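Local coordinates for protein putative esterase/lipase/thioesterase (Silicibacter sp., PDB 2PBL) that probably hydrolyses ester or thioester bonds, as a putative esterase, lipase or thioesterase with an alpha/beta-hydrolase fold, at residues 53-58 with 125-130; 115-120 with 151-156; 143-148 with 192-197; 158-163 with 203-208. All blocks are in the same frame, centred on the assembly; numbering follows the deposited sequence.

Contact 1. Residues 53-58 with 125-130; sequences FDLFLP and KEIDGP
Apolar side-chain packing, with no hydrogen bond between the two segments, joins Leu55 and Leu57 to Glu126 and Ile127 where helix 109-126 runs out against the end of strand 52-56. Leu55 splits its two methyls between neighbours: CD2 lies 3.8 Å from CB of Glu126, while CD1 meets CG1 of Ile127 tip to tip at 4.0 Å. With chi1 at -174°, CG swings opposite the leucine N and the fork is carried toward 126-127. Farther along, CD2 of Leu57 comes within 3.9 Å of CD1 of Ile127, the two chains crossing at a slant. The ring of Phe53 adds a looser touch, its CZ edge facing CG of Glu126 at 4.4 Å, near the ring plane. Glu126 therefore contributes its methylenes here, whereas its carboxylate turns to Arg40 of the adjoining strand 39-44 in a salt bridge through OE1. Ile127 also packs on Ala95 of strand 94-99, which places it between the helix end and the sheet of the alpha/beta-hydrolase fold. With dispersion and the hydrophobic effect alone acting between the segments, their fit depends on side-chain shape; directional bonds come from outside the pair, among them the Arg40 salt bridge and the strands on both sides of 52-56.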
loop_
_atom_site.group_PDB
_atom_site.type_symbol
_atom_site.label_atom_id
_atom_site.label_comp_id
_atom_site.label_asym_id
_atom_site.label_seq_id
_atom_site.Cartn_x
_atom_site.Cartn_y
_atom_site.Cartn_z
ATOM N N PHE A 53 -1.733 -12.931 -5.477
ATOM C CA PHE A 53 -2.136 -12.366 -4.207
ATOM C C PHE A 53 -2.518 -13.449 -3.229
ATOM O O PHE A 53 -2.900 -14.561 -3.608
ATOM C CB PHE A 53 -3.276 -11.343 -4.328
ATOM C CG PHE A 53 -4.612 -11.910 -4.752
ATOM C CD1 PHE A 53 -4.891 -12.183 -6.088
ATOM C CD2 PHE A 53 -5.625 -12.084 -3.830
ATOM C CE1 PHE A 53 -6.120 -12.702 -6.464
ATOM C CE2 PHE A 53 -6.881 -12.569 -4.204
ATOM C CZ PHE A 53 -7.124 -12.866 -5.539
ATOM N N ASP A 54 -2.349 -13.108 -1.957
ATOM C CA ASP A 54 -2.747 -13.954 -0.867
ATOM C C ASP A 54 -4.094 -13.395 -0.364
ATOM O O ASP A 54 -4.339 -12.181 -0.352
ATOM C CB ASP A 54 -1.710 -13.978 0.239
ATOM C CG ASP A 54 -0.409 -14.720 -0.151
ATOM O OD1 ASP A 54 -0.348 -15.502 -1.128
ATOM O OD2 ASP A 54 0.582 -14.496 0.559
ATOM N N LEU A 55 -4.982 -14.309 -0.030
ATOM C CA LEU A 55 -6.288 -13.989 0.502
ATOM C C LEU A 55 -6.480 -14.704 1.840
ATOM O O LEU A 55 -6.490 -15.949 1.921
ATOM C CB LEU A 55 -7.381 -14.362 -0.477
ATOM C CG LEU A 55 -8.800 -13.965 -0.124
ATOM C CD1 LEU A 55 -8.958 -12.436 0.050
ATOM C CD2 LEU A 55 -9.714 -14.448 -1.236
ATOM N N PHE A 56 -6.590 -13.888 2.873
ATOM C CA PHE A 56 -6.792 -14.348 4.234
ATOM C C PHE A 56 -8.247 -14.138 4.619
ATOM O O PHE A 56 -8.755 -13.014 4.613
ATOM C CB PHE A 56 -5.830 -13.655 5.210
ATOM C CG PHE A 56 -4.396 -13.783 4.788
ATOM C CD1 PHE A 56 -3.777 -15.021 4.802
ATOM C CD2 PHE A 56 -3.694 -12.693 4.298
ATOM C CE1 PHE A 56 -2.492 -15.162 4.345
ATOM C CE2 PHE A 56 -2.395 -12.844 3.838
ATOM C CZ PHE A 56 -1.806 -14.066 3.880
ATOM N N LEU A 57 -8.892 -15.231 5.018
ATOM C CA LEU A 57 -10.318 -15.228 5.336
ATOM C C LEU A 57 -10.529 -15.212 6.817
ATOM O O LEU A 57 -9.773 -15.903 7.532
ATOM C CB LEU A 57 -10.962 -16.501 4.802
ATOM C CG LEU A 57 -10.774 -16.705 3.303
ATOM C CD1 LEU A 57 -11.254 -18.040 2.869
ATOM C CD2 LEU A 57 -11.449 -15.611 2.495
ATOM N N PRO A 58 -11.560 -14.460 7.289
ATOM C CA PRO A 58 -11.911 -14.444 8.691
ATOM C C PRO A 58 -12.682 -15.710 8.981
ATOM O O PRO A 58 -12.985 -16.475 8.073
ATOM C CB PRO A 58 -12.846 -13.221 8.817
ATOM C CG PRO A 58 -13.511 -13.132 7.520
ATOM C CD PRO A 58 -12.508 -13.647 6.495
ATOM N N LYS A 125 -13.719 -9.966 -6.816
ATOM C CA LYS A 125 -14.569 -11.077 -7.279
ATOM C C LYS A 125 -14.667 -12.185 -6.229
ATOM O O LYS A 125 -15.630 -12.948 -6.201
ATOM C CB LYS A 125 -14.014 -11.650 -8.576
ATOM C CG LYS A 125 -14.091 -10.615 -9.675
ATOM C CD LYS A 125 -13.665 -11.116 -11.024
ATOM C CE LYS A 125 -13.762 -9.953 -12.023
ATOM N NZ LYS A 125 -13.067 -10.272 -13.262
ATOM N N GLU A 126 -13.667 -12.279 -5.372
ATOM C CA GLU A 126 -13.631 -13.340 -4.365
ATOM C C GLU A 126 -14.452 -13.021 -3.131
ATOM O O GLU A 126 -15.077 -13.907 -2.528
ATOM C CB GLU A 126 -12.186 -13.599 -3.952
ATOM C CG GLU A 126 -11.336 -14.064 -5.037
ATOM C CD GLU A 126 -11.740 -15.428 -5.498
ATOM O OE1 GLU A 126 -12.058 -16.266 -4.645
ATOM O OE2 GLU A 126 -11.748 -15.662 -6.705
ATOM N N ILE A 127 -14.450 -11.753 -2.775
ATOM C CA ILE A 127 -15.096 -11.272 -1.606
ATOM C C ILE A 127 -16.170 -10.240 -1.945
ATOM O O ILE A 127 -15.919 -9.253 -2.661
ATOM C CB ILE A 127 -14.056 -10.642 -0.641
ATOM C CG1 ILE A 127 -12.900 -11.604 -0.347
ATOM C CG2 ILE A 127 -14.716 -10.193 0.647
ATOM C CD1 ILE A 127 -13.303 -12.832 0.441
ATOM N N ASP A 128 -17.342 -10.444 -1.383
ATOM C CA ASP A 128 -18.407 -9.518 -1.554
ATOM C C ASP A 128 -18.317 -8.445 -0.459
ATOM O O ASP A 128 -17.693 -8.654 0.582
ATOM C CB ASP A 128 -19.751 -10.240 -1.449
ATOM C CG ASP A 128 -19.970 -11.259 -2.540
ATOM O OD1 ASP A 128 -19.229 -11.275 -3.529
ATOM O OD2 ASP A 128 -20.938 -12.041 -2.417
ATOM N N GLY A 129 -18.928 -7.292 -0.715
ATOM C CA GLY A 129 -19.071 -6.281 0.300
ATOM C C GLY A 129 -18.264 -5.037 0.008
ATOM O O GLY A 129 -17.652 -4.946 -1.049
ATOM N N PRO A 130 -18.221 -4.084 0.970
ATOM C CA PRO A 130 -17.417 -2.937 0.760
ATOM C C PRO A 130 -15.919 -3.295 0.672
ATOM O O PRO A 130 -15.458 -4.315 1.201
ATOM C CB PRO A 130 -17.697 -2.085 1.987
ATOM C CG PRO A 130 -18.026 -3.061 3.039
ATOM C CD PRO A 130 -18.887 -4.032 2.295
#

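Contact 2. Residues 115-120 with 151-156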
loop_
_atom_site.group_PDB
_atom_site.type_symbol
_atom_site.label_atom_id
_atom_site.label_comp_id
_atom_site.label_asym_id
_atom_site.label_seq_id
_atom_site.Cartn_x
_atom_site.Cartn_y
_atom_site.Cartn_z
ATOM N N GLN A 115 -1.224 -3.335 -12.710
ATOM C CA GLN A 115 -1.244 -4.607 -12.001
ATOM C C GLN A 115 -2.033 -4.581 -10.692
ATOM O O GLN A 115 -2.799 -5.503 -10.402
ATOM C CB GLN A 115 0.179 -5.090 -11.724
ATOM C CG GLN A 115 0.870 -5.563 -12.976
ATOM C CD GLN A 115 2.346 -6.003 -12.789
ATOM O OE1 GLN A 115 2.812 -6.295 -11.673
ATOM N NE2 GLN A 115 3.067 -6.095 -13.925
ATOM N N ILE A 116 -1.881 -3.500 -9.916
ATOM C CA ILE A 116 -2.660 -3.335 -8.679
ATOM C C ILE A 116 -4.138 -3.269 -9.031
ATOM O O ILE A 116 -4.965 -3.881 -8.347
ATOM C CB ILE A 116 -2.206 -2.092 -7.862
ATOM C CG1 ILE A 116 -0.739 -2.219 -7.506
ATOM C CG2 ILE A 116 -3.010 -1.972 -6.590
ATOM C CD1 ILE A 116 -0.450 -3.589 -6.843
ATOM N N SER A 117 -4.490 -2.586 -10.127
ATOM C CA SER A 117 -5.856 -2.546 -10.555
ATOM C C SER A 117 -6.383 -3.965 -10.860
ATOM O O SER A 117 -7.489 -4.327 -10.475
ATOM C CB SER A 117 -6.029 -1.671 -11.805
ATOM O OG SER A 117 -7.410 -1.632 -12.174
ATOM N N GLN A 118 -5.599 -4.734 -11.586
ATOM C CA GLN A 118 -5.928 -6.100 -11.888
ATOM C C GLN A 118 -6.097 -6.946 -10.603
ATOM O O GLN A 118 -7.032 -7.751 -10.494
ATOM C CB GLN A 118 -4.867 -6.701 -12.822
ATOM C CG GLN A 118 -4.845 -6.108 -14.223
ATOM C CD GLN A 118 -6.156 -6.370 -14.994
ATOM O OE1 GLN A 118 -6.678 -7.511 -15.024
ATOM N NE2 GLN A 118 -6.687 -5.320 -15.624
ATOM N N ALA A 119 -5.212 -6.734 -9.623
ATOM C CA ALA A 119 -5.247 -7.461 -8.359
ATOM C C ALA A 119 -6.475 -7.139 -7.521
ATOM O O ALA A 119 -7.121 -8.053 -7.041
ATOM C CB ALA A 119 -3.972 -7.177 -7.540
ATOM N N VAL A 120 -6.779 -5.845 -7.353
ATOM C CA VAL A 120 -7.934 -5.392 -6.563
ATOM C C VAL A 120 -9.176 -5.975 -7.212
ATOM O O VAL A 120 -10.026 -6.530 -6.519
ATOM C CB VAL A 120 -8.004 -3.840 -6.491
ATOM C CG1 VAL A 120 -9.275 -3.355 -5.847
ATOM C CG2 VAL A 120 -6.753 -3.228 -5.748
ATOM N N VAL A 151 -8.294 4.069 -14.122
ATOM C CA VAL A 151 -7.460 2.947 -13.723
ATOM C C VAL A 151 -8.241 1.707 -13.268
ATOM O O VAL A 151 -7.980 0.599 -13.752
ATOM C CB VAL A 151 -6.428 3.399 -12.663
ATOM C CG1 VAL A 151 -5.581 2.251 -12.173
ATOM C CG2 VAL A 151 -5.517 4.505 -13.261
ATOM N N LEU A 152 -9.175 1.873 -12.333
ATOM C CA LEU A 152 -9.944 0.743 -11.759
ATOM C C LEU A 152 -11.392 0.729 -12.317
ATOM O O LEU A 152 -11.950 1.786 -12.496
ATOM C CB LEU A 152 -9.951 0.925 -10.233
ATOM C CG LEU A 152 -10.508 -0.220 -9.396
ATOM C CD1 LEU A 152 -9.534 -1.327 -9.379
ATOM C CD2 LEU A 152 -10.759 0.282 -7.995
ATOM N N PRO A 153 -11.953 -0.447 -12.663
ATOM C CA PRO A 153 -13.313 -0.492 -13.193
ATOM C C PRO A 153 -14.334 0.121 -12.238
ATOM O O PRO A 153 -14.173 -0.002 -11.028
ATOM C CB PRO A 153 -13.599 -2.006 -13.388
ATOM C CG PRO A 153 -12.275 -2.635 -13.489
ATOM C CD PRO A 153 -11.342 -1.782 -12.644
ATOM N N GLU A 154 -15.334 0.799 -12.798
ATOM C CA GLU A 154 -16.445 1.402 -12.024
ATOM C C GLU A 154 -17.043 0.418 -10.998
ATOM O O GLU A 154 -17.301 0.767 -9.836
ATOM C CB GLU A 154 -17.544 1.816 -13.013
ATOM C CG GLU A 154 -18.782 2.402 -12.400
ATOM C CD GLU A 154 -18.581 3.831 -11.988
ATOM O OE1 GLU A 154 -18.513 4.104 -10.754
ATOM O OE2 GLU A 154 -18.462 4.668 -12.919
ATOM N N ALA A 155 -17.304 -0.801 -11.437
ATOM C CA ALA A 155 -17.896 -1.816 -10.570
ATOM C C ALA A 155 -17.103 -2.093 -9.271
ATOM O O ALA A 155 -17.669 -2.524 -8.247
ATOM C CB ALA A 155 -18.087 -3.135 -11.325
ATOM N N VAL A 156 -15.806 -1.856 -9.307
ATOM C CA VAL A 156 -14.960 -2.051 -8.112
ATOM C C VAL A 156 -14.865 -0.723 -7.379
ATOM O O VAL A 156 -15.033 -0.619 -6.180
ATOM C CB VAL A 156 -13.517 -2.531 -8.486
ATOM C CG1 VAL A 156 -12.775 -3.003 -7.241
ATOM C CG2 VAL A 156 -13.611 -3.628 -9.470
#
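Ser117, on helix 109-126, approaches Leu152 in the loop leading into helix 154-157 to a CA-CA distance of 5.4 Å, and the gap widens to 7.9 Å between CA of Val120 and CA of Val156. The close end is pinned by one bond: Ser117 OG donates to the carbonyl O of Val151 at 2.8 Å. The hydroxyl comes from above the carbonyl plane, 42° out of it, not along a lone pair. Its direction is set by chi1 of -178°, which holds OG opposite the serine N and aims it at the loop. CD1 of Leu152 lies 3.5 Å from OG, so the polar link has an apolar flank. One helical turn on, Val120 presents CG1 to CG1 of Val156 at 3.8 Å and to CD1 of Leu152 at 4.1 Å, crossing the leucine side chain at about a right angle. Pro153 occupies the N-cap position of the short helix. Replacing Ser117 with an alanine would probably leave the Val151 carbonyl without this donor and the loop less firmly fixed to the helix. In the alpha/beta-hydrolase fold this joins two helical elements beside the sheet, a buried hydroxyl tying down a loop carbonyl while valine and leucine methyls fill in behind it.

Contact 3. Residues 143-148 with 192-197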
loop_
_atom_site.group_PDB
_atom_site.type_symbol
_atom_site.label_atom_id
_atom_site.label_comp_id
_atom_site.label_asym_id
_atom_site.label_seq_id
_atom_site.Cartn_x
_atom_site.Cartn_y
_atom_site.Cartn_z
ATOM N N VAL A 143 -2.313 2.432 -3.765
ATOM C CA VAL A 143 -3.723 2.455 -3.360
ATOM C C VAL A 143 -4.376 3.800 -3.692
ATOM O O VAL A 143 -5.540 3.829 -4.036
ATOM C CB VAL A 143 -4.005 2.006 -1.893
ATOM C CG1 VAL A 143 -3.679 0.526 -1.712
ATOM C CG2 VAL A 143 -3.317 2.900 -0.864
ATOM N N ALA A 144 -3.615 4.901 -3.662
ATOM C CA ALA A 144 -4.132 6.211 -4.042
ATOM C C ALA A 144 -4.564 6.258 -5.543
ATOM O O ALA A 144 -5.620 6.771 -5.860
ATOM C CB ALA A 144 -3.126 7.259 -3.758
ATOM N N ARG A 145 -3.803 5.625 -6.396
ATOM C CA ARG A 145 -4.100 5.524 -7.833
ATOM C C ARG A 145 -5.361 4.733 -8.130
ATOM O O ARG A 145 -5.911 4.818 -9.245
ATOM C CB ARG A 145 -2.936 4.825 -8.531
ATOM C CG ARG A 145 -1.606 5.501 -8.401
ATOM C CD ARG A 145 -1.603 6.788 -9.182
ATOM N NE ARG A 145 -1.626 6.465 -10.627
ATOM C CZ ARG A 145 -2.569 6.773 -11.529
ATOM N NH1 ARG A 145 -3.676 7.450 -11.250
ATOM N NH2 ARG A 145 -2.381 6.349 -12.770
HETATM N N MSE A 146 -5.781 3.874 -7.182
HETATM C CA MSE A 146 -6.993 3.063 -7.363
HETATM C C MSE A 146 -8.263 3.885 -7.344
HETATM O O MSE A 146 -9.315 3.386 -7.738
HETATM C CB MSE A 146 -7.067 1.981 -6.313
HETATM C CG MSE A 146 -5.947 0.928 -6.370
HETATM SE SE MSE A 146 -5.838 0.126 -8.139
HETATM C CE MSE A 146 -4.282 1.265 -8.887
ATOM N N LEU A 147 -8.189 5.137 -6.883
ATOM C CA LEU A 147 -9.353 6.003 -6.880
ATOM C C LEU A 147 -9.548 6.685 -8.238
ATOM O O LEU A 147 -10.524 7.412 -8.413
ATOM C CB LEU A 147 -9.273 7.037 -5.769
ATOM C CG LEU A 147 -9.445 6.468 -4.367
ATOM C CD1 LEU A 147 -9.206 7.535 -3.294
ATOM C CD2 LEU A 147 -10.866 5.881 -4.245
ATOM N N ASP A 148 -8.617 6.467 -9.162
ATOM C CA ASP A 148 -8.698 7.003 -10.515
ATOM C C ASP A 148 -9.648 6.117 -11.384
ATOM O O ASP A 148 -9.358 4.953 -11.641
ATOM C CB ASP A 148 -7.321 7.024 -11.109
ATOM C CG ASP A 148 -7.263 7.779 -12.424
ATOM O OD1 ASP A 148 -8.315 8.009 -13.063
ATOM O OD2 ASP A 148 -6.132 8.122 -12.809
ATOM N N ILE A 192 4.501 12.960 -13.423
ATOM C CA ILE A 192 3.239 13.690 -13.288
ATOM C C ILE A 192 2.061 12.765 -13.523
ATOM O O ILE A 192 1.146 12.710 -12.709
ATOM C CB ILE A 192 3.160 14.882 -14.299
ATOM C CG1 ILE A 192 4.178 15.946 -13.939
ATOM C CG2 ILE A 192 1.747 15.569 -14.312
ATOM C CD1 ILE A 192 4.547 16.817 -15.132
ATOM N N ALA A 193 2.071 12.053 -14.651
ATOM C CA ALA A 193 0.994 11.130 -14.973
ATOM C C ALA A 193 0.692 10.152 -13.829
ATOM O O ALA A 193 -0.466 9.801 -13.590
ATOM C CB ALA A 193 1.351 10.336 -16.194
ATOM N N GLU A 194 1.741 9.706 -13.150
ATOM C CA GLU A 194 1.585 8.730 -12.052
ATOM C C GLU A 194 1.507 9.325 -10.632
ATOM O O GLU A 194 1.502 8.569 -9.665
ATOM C CB GLU A 194 2.649 7.643 -12.108
ATOM C CG GLU A 194 2.367 6.615 -13.216
ATOM C CD GLU A 194 1.071 5.937 -13.023
ATOM O OE1 GLU A 194 0.777 5.601 -11.872
ATOM O OE2 GLU A 194 0.278 5.780 -14.007
ATOM N N SER A 195 1.410 10.646 -10.524
ATOM C CA SER A 195 1.359 11.310 -9.245
ATOM C C SER A 195 -0.088 11.509 -8.789
ATOM O O SER A 195 -0.855 12.185 -9.436
ATOM C CB SER A 195 2.042 12.681 -9.298
ATOM O OG SER A 195 3.411 12.556 -9.641
ATOM N N PRO A 196 -0.457 10.919 -7.654
ATOM C CA PRO A 196 -1.757 11.103 -7.034
ATOM C C PRO A 196 -2.168 12.572 -6.831
ATOM O O PRO A 196 -3.338 12.891 -6.955
ATOM C CB PRO A 196 -1.565 10.366 -5.699
ATOM C CG PRO A 196 -0.648 9.319 -6.044
ATOM C CD PRO A 196 0.314 9.897 -6.924
ATOM N N VAL A 197 -1.221 13.476 -6.551
ATOM C CA VAL A 197 -1.594 14.878 -6.393
ATOM C C VAL A 197 -2.201 15.456 -7.679
ATOM O O VAL A 197 -2.962 16.410 -7.603
ATOM C CB VAL A 197 -0.432 15.808 -5.939
ATOM C CG1 VAL A 197 0.056 15.420 -4.624
ATOM C CG2 VAL A 197 0.689 15.853 -6.981
#
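Arg145 and Glu194 form a side-on salt bridge between the end of helix 138-145 and the residue that follows helix 188-193. Two guanidinium nitrogens reach the carboxylate, one to each oxygen: NE of Arg145 donates to OE1 of Glu194 at 2.8 Å with an N-H...O angle of 159°, and NH2 donates to OE2 at 3.0 Å. The groups are not coplanar, their planes lying 59° apart, and both donors approach from above the carboxylate plane. OE1 also takes a hydrogen bond from Thr113 OG1 on helix 109-126, which gives this buried oxygen two partners and helps to position it. The third nitrogen, NH1, turns back to OD2 of Asp148 at 3.0 Å, in the guanidinium plane and on the anti lone pair of that oxygen. Bends at chi2 and chi3 (-70°) fold the arginine chain so that it can serve both acids. Helix 138-145 starts within a Gly-x-Ser-x-Gly pattern that probably forms the nucleophile elbow, as in other alpha/beta hydrolases; the network lies at the far end of that helix, where a type I turn from Arg145 to Asp148 brings the aspartate round. Loss of the Arg145 guanidinium, as with an alanine here, is likely to leave the two carboxylates without their shared cation, Glu194 keeping Thr113 and Asp148 the Glu150 N-H. That N-H bonds to OD1 of Asp148; the carbonyl of Glu194 accepts from His141 NE2. Next to the salt bridge, CG of Pro196 rests 4.0 Å from CB of Ala144 and 4.1 Å from CD of Arg145.

Contact 4. Residues 158-163 with 203-208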
loop_
_atom_site.group_PDB
_atom_site.type_symbol
_atom_site.label_atom_id
_atom_site.label_comp_id
_atom_site.label_asym_id
_atom_site.label_seq_id
_atom_site.Cartn_x
_atom_site.Cartn_y
_atom_site.Cartn_z
ATOM N N ALA A 158 -16.891 1.701 -7.269
ATOM C CA ALA A 158 -18.135 2.109 -6.581
ATOM C C ALA A 158 -18.219 1.580 -5.178
ATOM O O ALA A 158 -18.863 2.194 -4.319
ATOM C CB ALA A 158 -19.345 1.671 -7.352
ATOM N N ARG A 159 -17.526 0.453 -4.957
ATOM C CA ARG A 159 -17.527 -0.259 -3.662
ATOM C C ARG A 159 -16.455 0.207 -2.714
ATOM O O ARG A 159 -16.481 -0.171 -1.514
ATOM C CB ARG A 159 -17.320 -1.731 -3.895
ATOM C CG ARG A 159 -18.472 -2.464 -4.595
ATOM C CD ARG A 159 -18.025 -3.798 -5.097
ATOM N NE ARG A 159 -17.642 -4.697 -4.002
ATOM C CZ ARG A 159 -17.117 -5.893 -4.182
ATOM N NH1 ARG A 159 -16.942 -6.380 -5.389
ATOM N NH2 ARG A 159 -16.794 -6.641 -3.145
ATOM N N ILE A 160 -15.511 1.043 -3.193
ATOM C CA ILE A 160 -14.431 1.443 -2.275
ATOM C C ILE A 160 -15.006 2.421 -1.249
ATOM O O ILE A 160 -15.534 3.489 -1.601
ATOM C CB ILE A 160 -13.251 2.062 -2.987
ATOM C CG1 ILE A 160 -12.575 1.040 -3.896
ATOM C CG2 ILE A 160 -12.203 2.612 -1.980
ATOM C CD1 ILE A 160 -11.534 1.689 -4.803
ATOM N N ARG A 161 -14.839 2.075 0.026
ATOM C CA ARG A 161 -15.371 2.855 1.137
ATOM C C ARG A 161 -14.339 3.782 1.746
ATOM O O ARG A 161 -14.622 4.945 1.987
ATOM C CB ARG A 161 -15.958 1.905 2.199
ATOM C CG ARG A 161 -16.418 2.568 3.465
ATOM C CD ARG A 161 -17.278 1.701 4.321
ATOM N NE ARG A 161 -17.560 2.323 5.621
ATOM C CZ ARG A 161 -18.519 3.231 5.809
ATOM N NH1 ARG A 161 -19.240 3.683 4.793
ATOM N NH2 ARG A 161 -18.705 3.752 7.007
ATOM N N ASN A 162 -13.149 3.255 1.989
ATOM C CA ASN A 162 -12.053 3.996 2.642
ATOM C C ASN A 162 -10.751 3.696 1.908
ATOM O O ASN A 162 -10.506 2.557 1.444
ATOM C CB ASN A 162 -11.788 3.533 4.108
ATOM C CG ASN A 162 -12.997 3.597 5.046
ATOM O OD1 ASN A 162 -13.739 4.539 5.019
ATOM N ND2 ASN A 162 -13.160 2.550 5.992
ATOM N N VAL A 163 -9.892 4.708 1.818
ATOM C CA VAL A 163 -8.534 4.546 1.307
ATOM C C VAL A 163 -7.599 5.216 2.312
ATOM O O VAL A 163 -7.725 6.431 2.569
ATOM C CB VAL A 163 -8.294 5.119 -0.113
ATOM C CG1 VAL A 163 -6.850 4.842 -0.499
ATOM C CG2 VAL A 163 -9.220 4.473 -1.106
ATOM N N TYR A 203 -12.934 8.371 -7.396
ATOM C CA TYR A 203 -14.053 7.689 -6.813
ATOM C C TYR A 203 -14.288 8.266 -5.422
ATOM O O TYR A 203 -13.352 8.693 -4.721
ATOM C CB TYR A 203 -13.800 6.189 -6.676
ATOM C CG TYR A 203 -13.838 5.437 -8.006
ATOM C CD1 TYR A 203 -15.024 5.341 -8.723
ATOM C CD2 TYR A 203 -12.713 4.789 -8.504
ATOM C CE1 TYR A 203 -15.076 4.679 -9.892
ATOM C CE2 TYR A 203 -12.761 4.105 -9.682
ATOM C CZ TYR A 203 -13.949 4.055 -10.384
ATOM O OH TYR A 203 -14.013 3.331 -11.549
ATOM N N ASP A 204 -15.553 8.257 -5.031
ATOM C CA ASP A 204 -15.964 8.743 -3.748
ATOM C C ASP A 204 -15.516 7.719 -2.702
ATOM O O ASP A 204 -15.887 6.514 -2.761
ATOM C CB ASP A 204 -17.484 8.894 -3.699
ATOM C CG ASP A 204 -18.001 9.969 -4.659
ATOM O OD1 ASP A 204 -18.207 9.670 -5.847
ATOM O OD2 ASP A 204 -18.221 11.086 -4.190
ATOM N N ALA A 205 -14.752 8.201 -1.737
ATOM C CA ALA A 205 -14.208 7.340 -0.667
ATOM C C ALA A 205 -13.586 8.251 0.371
ATOM O O ALA A 205 -13.162 9.350 0.030
ATOM C CB ALA A 205 -13.180 6.403 -1.185
ATOM N N LYS A 206 -13.581 7.817 1.633
ATOM C CA LYS A 206 -12.975 8.621 2.683
ATOM C C LYS A 206 -11.493 8.239 2.641
ATOM O O LYS A 206 -11.119 7.060 2.854
ATOM C CB LYS A 206 -13.580 8.308 4.044
ATOM C CG LYS A 206 -13.223 9.318 5.143
ATOM C CD LYS A 206 -13.957 8.930 6.450
ATOM C CE LYS A 206 -13.943 9.982 7.592
ATOM N NZ LYS A 206 -14.774 9.444 8.798
ATOM N N VAL A 207 -10.667 9.241 2.392
ATOM C CA VAL A 207 -9.246 9.084 2.296
ATOM C C VAL A 207 -8.605 9.704 3.550
ATOM O O VAL A 207 -8.867 10.840 3.882
ATOM C CB VAL A 207 -8.663 9.834 1.049
ATOM C CG1 VAL A 207 -7.101 9.629 1.001
ATOM C CG2 VAL A 207 -9.292 9.351 -0.225
ATOM N N THR A 208 -7.725 8.941 4.188
ATOM C CA THR A 208 -7.019 9.395 5.389
ATOM C C THR A 208 -5.534 9.104 5.152
ATOM O O THR A 208 -5.155 7.954 4.995
ATOM C CB THR A 208 -7.515 8.686 6.663
ATOM O OG1 THR A 208 -8.935 8.876 6.833
ATOM C CG2 THR A 208 -6.795 9.259 7.904
#
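Ile160, Val163, Ala205 and Val207 supply the apolar centre of this strand pair. CG2 of Ile160 lies 4.0 Å from CB of Ala205, and CB of Val163 stands 4.3 Å from CG2 of Val207, both valines projecting from the same face of the sheet, where Leu147 packs against them. Around this centre the backbones run parallel, the axes of 160-163 and 206-208 only 15° apart and 4.7 Å from each other. Three hydrogen bonds join them: Lys206 N to Arg161 O at 3.1 Å, Val163 N to Lys206 O at 2.8 Å, and Thr208 N to Val163 O at 3.0 Å. Val163 thus uses both its N-H and its carbonyl on the neighbouring strand, and CA of Val207 adds a C-H...O contact to the same carbonyl O at 3.1 Å. On the opposite face Asn162 and Lys206 lie side by side, pointing the same way, with OD1 of Asn162 3.9 Å from CB of Lys206. The side-chain ND2 of Asn162 turns to the carbonyls of Ile260 and Ala262, and Arg161 forms a salt bridge with the terminal carboxylate of Ala262, so the polar edge receives the end of the chain. Tyr203 directs its hydroxyl to the carbonyl of Leu152. Strands 160-166 and 206-212 are neighbours in the parallel part of the eight-stranded mixed sheet (order 1-2-4-3-5-6-7-8) of the alpha/beta-hydrolase fold, flanked by 131-136 and 233-237.

From the N terminus, contact 1 closes the first long loop, bringing strand 52-56 to the end of helix 109-126 after the chain has passed through strands 64-69 and 94-99. Contact 2 opens inside that loop, on the same helix, and closes beyond it, so the two cross. Contact 3 crosses contact 2 in turn, and contact 4 crosses contact 3. The loops overlap stepwise and none nests; contact 1 is closed before contacts 3 and 4 open, and contact 2 before contact 4. NH2 of Arg159 is hydrogen-bonded to the carbonyls of Ile127 and Gly129, joining contacts 1 and 4. Selenomethionine Met146 packs on 115-120 and 151-156, while Leu147 packs on Val163 and Val207 and bonds to the backbone of Tyr203.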